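Side-chain contact in glycerate dehydrogenase/glyoxylate reductase (Thermus thermophilus, PDB 2CUK), which probably reduces glyoxylate and hydroxypyruvate with a nicotinamide cofactor, as a member of the D-isomer specific 2-hydroxyacid dehydrogenase family: residues Glu119-Ala122 / Tyr123-Gly127. Residues are numbered along the deposited sequence; the frame is centred on the assembly and turned at random.
Sequences EGAA and YARDG
The last turns of helix 117-125, closed by a Schellman motif, bring Ala121 and Ala122 against Arg125 and Asp126. Four successive i to i+4 backbone bonds run through these turns: Tyr123 N to Glu119 O, Ala124 N to Gly120 O, Arg125 N to Ala121 O at 2.9 Å and fairly straight, and Asp126 N to Ala122 O at 2.8 Å. Gly127 ends it, with phi at 80° and its N bonded to Ala124 O. Arg125 folds back along the helix: CG is anti to the backbone N (chi1 -171°), and a bend at chi3 (-51°) lays one guanidinium face over Ala121 O, 3.8 Å from the plane. Arg125 NH2 then lies 3.7 Å from Ala121 CB, and NH1 of the same residue 3.5 Å from Ala122 CA. Asp126 OD2 comes within 3.0 Å of Ala122 O, a close approach of two acceptors rather than a hydrogen bond. Ala121 and Arg125 also pack on Val118 of the second subunit, and Tyr123 on Pro276 of that subunit, placing this helix end at the dimer interface. The arginine's positive charge, close to the helix C-terminus, probably offsets the negative end of the helix dipole, whereas the Asp126 carboxylate would be expected to be unfavourable there.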
loop_
_atom_site.group_PDB
_atom_site.type_symbol
_atom_site.label_atom_id
_atom_site.label_comp_id
_atom_site.label_asym_id
_atom_site.label_seq_id
_atom_site.Cartn_x
_atom_site.Cartn_y
_atom_site.Cartn_z
ATOM N N GLU A 119 -5.978 -0.988 -9.446
ATOM C CA GLU A 119 -6.990 -0.645 -10.438
ATOM C C GLU A 119 -6.785 0.793 -10.918
ATOM O O GLU A 119 -6.827 1.073 -12.115
ATOM C CB GLU A 119 -8.386 -0.782 -9.822
ATOM C CG GLU A 119 -9.520 -0.690 -10.824
ATOM C CD GLU A 119 -10.893 -0.677 -10.160
ATOM O OE1 GLU A 119 -11.022 -1.187 -9.026
ATOM O OE2 GLU A 119 -11.844 -0.162 -10.784
ATOM N N GLY A 120 -6.569 1.702 -9.973
ATOM C CA GLY A 120 -6.356 3.100 -10.312
ATOM C C GLY A 120 -5.120 3.327 -11.167
ATOM O O GLY A 120 -5.131 4.158 -12.083
ATOM N N ALA A 121 -4.049 2.592 -10.865
ATOM C CA ALA A 121 -2.806 2.712 -11.620
ATOM C C ALA A 121 -3.033 2.289 -13.068
ATOM O O ALA A 121 -2.493 2.897 -13.991
ATOM C CB ALA A 121 -1.716 1.855 -10.989
ATOM N N ALA A 122 -3.841 1.253 -13.265
ATOM C CA ALA A 122 -4.137 0.771 -14.610
ATOM C C ALA A 122 -4.978 1.809 -15.350
ATOM O O ALA A 122 -4.769 2.069 -16.536
ATOM C CB ALA A 122 -4.887 -0.553 -14.541
ATOM N N TYR A 123 -5.925 2.399 -14.625
ATOM C CA TYR A 123 -6.828 3.417 -15.162
ATOM C C TYR A 123 -6.034 4.577 -15.765
ATOM O O TYR A 123 -6.345 5.058 -16.856
ATOM C CB TYR A 123 -7.737 3.910 -14.032
ATOM C CG TYR A 123 -8.773 4.954 -14.396
ATOM C CD1 TYR A 123 -10.055 4.586 -14.807
ATOM C CD2 TYR A 123 -8.492 6.315 -14.258
ATOM C CE1 TYR A 123 -11.044 5.556 -15.062
ATOM C CE2 TYR A 123 -9.465 7.287 -14.508
ATOM C CZ TYR A 123 -10.737 6.902 -14.907
ATOM O OH TYR A 123 -11.697 7.864 -15.134
ATOM N N ALA A 124 -5.004 5.022 -15.053
ATOM C CA ALA A 124 -4.167 6.117 -15.526
ATOM C C ALA A 124 -3.271 5.643 -16.669
ATOM O O ALA A 124 -3.169 6.295 -17.705
ATOM C CB ALA A 124 -3.312 6.645 -14.387
ATOM N N ARG A 125 -2.629 4.499 -16.464
ATOM C CA ARG A 125 -1.721 3.922 -17.450
ATOM C C ARG A 125 -2.373 3.675 -18.810
ATOM O O ARG A 125 -1.750 3.910 -19.847
ATOM C CB ARG A 125 -1.155 2.604 -16.911
ATOM C CG ARG A 125 -0.035 2.008 -17.746
ATOM C CD ARG A 125 0.418 0.662 -17.183
ATOM N NE ARG A 125 0.712 0.724 -15.751
ATOM C CZ ARG A 125 0.024 0.065 -14.817
ATOM N NH1 ARG A 125 -0.999 -0.706 -15.160
ATOM N NH2 ARG A 125 0.362 0.171 -13.540
ATOM N N ASP A 126 -3.620 3.210 -18.808
ATOM C CA ASP A 126 -4.326 2.913 -20.055
ATOM C C ASP A 126 -4.957 4.121 -20.741
ATOM O O ASP A 126 -5.642 3.974 -21.752
ATOM C CB ASP A 126 -5.402 1.848 -19.817
ATOM C CG ASP A 126 -4.846 0.593 -19.184
ATOM O OD1 ASP A 126 -3.656 0.291 -19.410
ATOM O OD2 ASP A 126 -5.600 -0.099 -18.469
ATOM N N GLY A 127 -4.739 5.309 -20.186
ATOM C CA GLY A 127 -5.286 6.518 -20.782
ATOM C C GLY A 127 -6.745 6.838 -20.502
ATOM O O GLY A 127 -7.339 7.673 -21.188
#